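Local coordinates for protein mannonate dehydratase (Streptococcus suis, PDB 3BDK) that probably catalyses the manganese- or iron-dependent dehydration of D-mannonate to 2-dehydro-3-deoxy-D-gluconate within a xylose isomerase-like TIM barrel, at residues E37-M45 with L347-N358. Numbering follows the deposited sequence.
Sequences EEIKAIPGM and LYDRALGATYFN
Leu-347 spreads its two methyls over two partners: CD2 lies 3.4 Å from Glu-38 OE1 and also touches Glu-38 CB, so the extended chain passes it with both base and carboxylate end, while CD1 is 4.2 Å from Ile-42 CD1. One turn on, Ala-351 CB meets the CG1-CD1 arm of Ile-42, 3.7 Å from its CD1. With CG1 anti to the carbonyl carbon (chi1 -66°), Ile-42 sends this arm to Leu-347 and Ala-351 and leaves CG2 between Ala-354 and Thr-355. Ala-354 CB also meets Met-45 CE at 3.9 Å; Met-45, its CG anti to the backbone N (chi1 -176°), bends at chi2 (57°) and chi3 to bring CE there. Thr-355 then offers its methyl, CG2 lying 3.9 Å from Pro-43 CD, while its OG1 is hydrogen-bonded to Thr-355 OG1 and Leu-352 O of the second subunit. At Asn-358, OD1 as modelled stands 3.4 Å from Pro-43 O, two acceptors with no hydrogen bond assigned. The type II turn from Ile-42 to Met-45 brings Ile-42, Pro-43 and Met-45 onto helix 348-368. This joins the segment leading into the first barrel strand, 47-50, to the helix following the last, 327-328. In the model no hydrogen bond crosses between the segments, which implies cohesion mainly by apolar packing, with Thr-355 linking the seam to the dimer interface.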
ATOM      1  N   GLU A  37       8.590  -5.369 -15.161  1.00 51.20           N
ATOM      2  CA  GLU A  37       7.660  -6.469 -14.873  1.00 49.98           C
ATOM      3  C   GLU A  37       7.107  -6.203 -13.483  1.00 48.83           C
ATOM      4  O   GLU A  37       5.893  -6.064 -13.289  1.00 48.52           O
ATOM      5  N   GLU A  38       8.035  -6.064 -12.539  1.00 47.76           N
ATOM      6  CA  GLU A  38       7.749  -5.785 -11.141  1.00 46.54           C
ATOM      7  C   GLU A  38       7.009  -4.472 -10.956  1.00 46.44           C
ATOM      8  O   GLU A  38       6.072  -4.393 -10.160  1.00 46.17           O
ATOM      9  CB  GLU A  38       9.047  -5.783 -10.340  1.00 46.07           C
ATOM     10  CG  GLU A  38       9.805  -7.084 -10.435  1.00 44.62           C
ATOM     11  CD  GLU A  38      11.110  -7.074  -9.663  1.00 45.25           C
ATOM     12  OE1 GLU A  38      11.520  -6.013  -9.141  1.00 44.16           O
ATOM     13  OE2 GLU A  38      11.744  -8.146  -9.584  1.00 45.86           O
ATOM     14  N   ILE A  39       7.410  -3.450 -11.708  1.00 46.64           N
ATOM     15  CA  ILE A  39       6.804  -2.117 -11.577  1.00 46.60           C
ATOM     16  C   ILE A  39       5.400  -2.077 -12.148  1.00 46.67           C
ATOM     17  O   ILE A  39       4.515  -1.454 -11.562  1.00 46.48           O
ATOM     18  CB  ILE A  39       7.711  -0.984 -12.165  1.00 46.67           C
ATOM     19  CG1 ILE A  39       8.998  -0.859 -11.337  1.00 46.22           C
ATOM     20  CG2 ILE A  39       6.969   0.353 -12.200  1.00 46.53           C
ATOM     21  CD1 ILE A  39      10.033   0.117 -11.894  1.00 46.56           C
ATOM     22  N   LYS A  40       5.206  -2.742 -13.290  1.00 47.08           N
ATOM     23  CA  LYS A  40       3.873  -2.900 -13.902  1.00 47.14           C
ATOM     24  C   LYS A  40       2.926  -3.694 -12.986  1.00 47.00           C
ATOM     25  O   LYS A  40       1.708  -3.481 -13.000  1.00 47.29           O
ATOM     26  CB  LYS A  40       4.008  -3.561 -15.299  1.00 47.35           C
ATOM     27  CG  LYS A  40       2.703  -4.016 -16.013  1.00 47.40           C
ATOM     28  CD  LYS A  40       1.664  -2.886 -16.153  1.00 48.42           C
ATOM     29  CE  LYS A  40       0.626  -3.157 -17.252  1.00 47.45           C
ATOM     30  NZ  LYS A  40      -0.558  -2.235 -17.110  1.00 46.57           N
ATOM     31  N   ALA A  41       3.500  -4.591 -12.185  1.00 46.65           N
ATOM     32  CA  ALA A  41       2.732  -5.455 -11.285  1.00 46.94           C
ATOM     33  C   ALA A  41       1.992  -4.748 -10.139  1.00 47.15           C
ATOM     34  O   ALA A  41       1.039  -5.295  -9.604  1.00 47.43           O
ATOM     35  CB  ALA A  41       3.625  -6.556 -10.739  1.00 46.75           C
ATOM     36  N   ILE A  42       2.443  -3.551  -9.757  1.00 47.46           N
ATOM     37  CA  ILE A  42       1.807  -2.749  -8.702  1.00 47.42           C
ATOM     38  C   ILE A  42       0.461  -2.271  -9.203  1.00 47.63           C
ATOM     39  O   ILE A  42       0.384  -1.717 -10.297  1.00 47.78           O
ATOM     40  CB  ILE A  42       2.664  -1.501  -8.349  1.00 47.39           C
ATOM     41  CG1 ILE A  42       3.993  -1.914  -7.720  1.00 47.37           C
ATOM     42  CG2 ILE A  42       1.902  -0.540  -7.441  1.00 47.20           C
ATOM     43  CD1 ILE A  42       5.096  -0.874  -7.877  1.00 48.93           C
ATOM     44  N   PRO A  43      -0.607  -2.478  -8.415  1.00 47.96           N
ATOM     45  CA  PRO A  43      -1.937  -2.040  -8.830  1.00 48.06           C
ATOM     46  C   PRO A  43      -1.909  -0.565  -9.169  1.00 48.51           C
ATOM     47  O   PRO A  43      -1.139   0.181  -8.564  1.00 48.32           O
ATOM     48  CB  PRO A  43      -2.785  -2.242  -7.576  1.00 47.92           C
ATOM     49  CG  PRO A  43      -2.090  -3.264  -6.798  1.00 47.32           C
ATOM     50  CD  PRO A  43      -0.630  -3.124  -7.091  1.00 48.09           C
ATOM     51  N   GLY A  44      -2.724  -0.171 -10.144  1.00 48.88           N
ATOM     52  CA  GLY A  44      -2.913   1.235 -10.523  1.00 49.17           C
ATOM     53  C   GLY A  44      -1.708   2.002 -11.059  1.00 49.04           C
ATOM     54  O   GLY A  44      -1.830   3.165 -11.457  1.00 48.70           O
ATOM     55  N   MET A  45      -0.553   1.353 -11.065  1.00 49.16           N
ATOM     56  CA  MET A  45       0.692   1.989 -11.466  1.00 49.68           C
ATOM     57  C   MET A  45       0.699   2.201 -12.959  1.00 49.76           C
ATOM     58  O   MET A  45       0.519   1.244 -13.724  1.00 50.03           O
ATOM     59  CB  MET A  45       1.878   1.112 -11.073  1.00 49.65           C
ATOM     60  CG  MET A  45       3.234   1.727 -11.372  1.00 51.64           C
ATOM     61  SD  MET A  45       3.462   3.327 -10.590  1.00 52.74           S
ATOM     62  CE  MET A  45       3.677   2.861  -8.871  1.00 54.09           C
ATOM     63  N   LEU A 347      12.156  -1.961  -4.047  1.00 39.30           N
ATOM     64  CA  LEU A 347      10.823  -2.003  -4.641  1.00 38.20           C
ATOM     65  C   LEU A 347       9.698  -2.027  -3.622  1.00 37.72           C
ATOM     66  O   LEU A 347       8.630  -1.464  -3.856  1.00 38.01           O
ATOM     67  CB  LEU A 347      10.715  -3.203  -5.585  1.00 38.51           C
ATOM     68  CG  LEU A 347       9.336  -3.719  -6.030  1.00 37.72           C
ATOM     69  CD1 LEU A 347       8.711  -2.836  -7.077  1.00 35.98           C
ATOM     70  CD2 LEU A 347       9.500  -5.120  -6.556  1.00 38.09           C
ATOM     71  N   TYR A 348       9.947  -2.657  -2.479  1.00 37.41           N
ATOM     72  CA  TYR A 348       8.878  -3.034  -1.541  1.00 36.58           C
ATOM     73  C   TYR A 348       8.158  -1.879  -0.875  1.00 36.09           C
ATOM     74  O   TYR A 348       6.990  -1.607  -1.191  1.00 36.30           O
ATOM     75  CB  TYR A 348       9.404  -4.008  -0.502  1.00 36.89           C
ATOM     76  CG  TYR A 348      10.072  -5.223  -1.102  1.00 36.60           C
ATOM     77  CD1 TYR A 348       9.558  -5.833  -2.246  1.00 36.48           C
ATOM     78  CD2 TYR A 348      11.194  -5.776  -0.508  1.00 37.78           C
ATOM     79  CE1 TYR A 348      10.147  -6.958  -2.796  1.00 37.01           C
ATOM     80  CE2 TYR A 348      11.809  -6.908  -1.052  1.00 39.36           C
ATOM     81  CZ  TYR A 348      11.268  -7.492  -2.197  1.00 38.49           C
ATOM     82  OH  TYR A 348      11.865  -8.602  -2.740  1.00 39.35           O
ATOM     83  N   ASP A 349       8.841  -1.179   0.020  1.00 35.24           N
ATOM     84  CA  ASP A 349       8.200  -0.036   0.700  1.00 34.60           C
ATOM     85  C   ASP A 349       7.740   1.045  -0.279  1.00 34.18           C
ATOM     86  O   ASP A 349       6.724   1.697  -0.077  1.00 33.69           O
ATOM     87  CB  ASP A 349       9.086   0.556   1.789  1.00 33.75           C
ATOM     88  CG  ASP A 349       8.283   1.308   2.829  1.00 33.71           C
ATOM     89  OD1 ASP A 349       7.185   0.819   3.190  1.00 31.99           O
ATOM     90  OD2 ASP A 349       8.744   2.384   3.291  1.00 32.17           O
ATOM     91  N   ARG A 350       8.476   1.202  -1.369  1.00 34.10           N
ATOM     92  CA  ARG A 350       8.067   2.114  -2.415  1.00 33.75           C
ATOM     93  C   ARG A 350       6.676   1.694  -2.909  1.00 33.04           C
ATOM     94  O   ARG A 350       5.739   2.493  -2.921  1.00 32.87           O
ATOM     95  CB  ARG A 350       9.109   2.096  -3.514  1.00 34.17           C
ATOM     96  CG  ARG A 350       9.559   3.464  -3.951  1.00 36.21           C
ATOM     97  CD  ARG A 350      11.089   3.563  -4.135  1.00 37.94           C
ATOM     98  NE  ARG A 350      11.695   2.536  -4.997  1.00 39.00           N
ATOM     99  CZ  ARG A 350      11.592   2.490  -6.328  1.00 37.21           C
ATOM    100  NH1 ARG A 350      10.870   3.388  -6.984  1.00 36.82           N
ATOM    101  NH2 ARG A 350      12.200   1.530  -7.007  1.00 33.82           N
ATOM    102  N   ALA A 351       6.513   0.421  -3.251  1.00 32.61           N
ATOM    103  CA  ALA A 351       5.182  -0.072  -3.684  1.00 31.49           C
ATOM    104  C   ALA A 351       4.110   0.044  -2.594  1.00 30.58           C
ATOM    105  O   ALA A 351       3.012   0.560  -2.865  1.00 30.62           O
ATOM    106  CB  ALA A 351       5.274  -1.467  -4.218  1.00 31.64           C
ATOM    107  N   LEU A 352       4.433  -0.381  -1.364  1.00 29.22           N
ATOM    108  CA  LEU A 352       3.503  -0.219  -0.226  1.00 28.07           C
ATOM    109  C   LEU A 352       2.999   1.217  -0.085  1.00 27.97           C
ATOM    110  O   LEU A 352       1.820   1.440   0.241  1.00 28.23           O
ATOM    111  CB  LEU A 352       4.090  -0.728   1.104  1.00 27.43           C
ATOM    112  CG  LEU A 352       4.314  -2.242   1.274  1.00 26.39           C
ATOM    113  CD1 LEU A 352       5.020  -2.542   2.559  1.00 23.85           C
ATOM    114  CD2 LEU A 352       3.028  -3.047   1.222  1.00 23.30           C
ATOM    115  N   GLY A 353       3.888   2.180  -0.333  1.00 27.41           N
ATOM    116  CA  GLY A 353       3.505   3.582  -0.446  1.00 27.02           C
ATOM    117  C   GLY A 353       2.497   3.825  -1.560  1.00 27.10           C
ATOM    118  O   GLY A 353       1.421   4.395  -1.330  1.00 26.65           O
ATOM    119  N   ALA A 354       2.826   3.384  -2.768  1.00 27.68           N
ATOM    120  CA  ALA A 354       1.952   3.637  -3.910  1.00 28.71           C
ATOM    121  C   ALA A 354       0.509   3.185  -3.652  1.00 29.88           C
ATOM    122  O   ALA A 354      -0.438   3.979  -3.791  1.00 30.92           O
ATOM    123  CB  ALA A 354       2.517   2.998  -5.145  1.00 28.95           C
ATOM    124  N   THR A 355       0.323   1.929  -3.240  1.00 30.75           N
ATOM    125  CA  THR A 355      -1.040   1.413  -3.001  1.00 30.92           C
ATOM    126  C   THR A 355      -1.740   2.150  -1.860  1.00 31.10           C
ATOM    127  O   THR A 355      -2.983   2.309  -1.867  1.00 32.25           O
ATOM    128  CB  THR A 355      -1.062  -0.109  -2.748  1.00 31.17           C
ATOM    129  OG1 THR A 355      -0.270  -0.437  -1.595  1.00 32.20           O
ATOM    130  CG2 THR A 355      -0.505  -0.855  -3.944  1.00 31.33           C
ATOM    131  N   TYR A 356      -0.959   2.624  -0.893  1.00 30.04           N
ATOM    132  CA  TYR A 356      -1.503   3.500   0.151  1.00 29.37           C
ATOM    133  C   TYR A 356      -2.010   4.828  -0.446  1.00 29.82           C
ATOM    134  O   TYR A 356      -3.046   5.380   0.004  1.00 29.81           O
ATOM    135  CB  TYR A 356      -0.447   3.753   1.231  1.00 28.31           C
ATOM    136  CG  TYR A 356      -0.744   4.876   2.201  1.00 26.44           C
ATOM    137  CD1 TYR A 356      -1.833   4.829   3.041  1.00 25.25           C
ATOM    138  CD2 TYR A 356       0.112   5.963   2.302  1.00 27.94           C
ATOM    139  CE1 TYR A 356      -2.088   5.863   3.939  1.00 28.08           C
ATOM    140  CE2 TYR A 356      -0.109   6.998   3.204  1.00 26.87           C
ATOM    141  CZ  TYR A 356      -1.206   6.946   4.024  1.00 28.03           C
ATOM    142  OH  TYR A 356      -1.428   7.973   4.915  1.00 26.23           O
ATOM    143  N   PHE A 357      -1.293   5.337  -1.449  1.00 29.77           N
ATOM    144  CA  PHE A 357      -1.744   6.552  -2.146  1.00 30.48           C
ATOM    145  C   PHE A 357      -2.952   6.302  -3.058  1.00 31.29           C
ATOM    146  O   PHE A 357      -3.861   7.121  -3.106  1.00 31.16           O
ATOM    147  CB  PHE A 357      -0.583   7.281  -2.848  1.00 29.98           C
ATOM    148  CG  PHE A 357       0.340   7.966  -1.892  1.00 28.25           C
ATOM    149  CD1 PHE A 357      -0.033   9.157  -1.282  1.00 27.76           C
ATOM    150  CD2 PHE A 357       1.552   7.392  -1.547  1.00 27.16           C
ATOM    151  CE1 PHE A 357       0.791   9.772  -0.351  1.00 26.18           C
ATOM    152  CE2 PHE A 357       2.389   7.996  -0.622  1.00 26.76           C
ATOM    153  CZ  PHE A 357       2.009   9.185  -0.021  1.00 27.78           C
ATOM    154  N   ASN A 358      -3.000   5.151  -3.729  1.00 32.69           N
ATOM    155  CA  ASN A 358      -4.262   4.697  -4.361  1.00 33.55           C
ATOM    156  C   ASN A 358      -5.443   4.822  -3.415  1.00 34.48           C
ATOM    157  O   ASN A 358      -6.502   5.329  -3.785  1.00 35.22           O
ATOM    158  CB  ASN A 358      -4.185   3.238  -4.797  1.00 33.54           C
ATOM    159  CG  ASN A 358      -3.097   2.965  -5.841  1.00 34.66           C
ATOM    160  OD1 ASN A 358      -2.659   1.819  -5.980  1.00 36.91           O
ATOM    161  ND2 ASN A 358      -2.678   3.991  -6.588  1.00 32.01           N
TER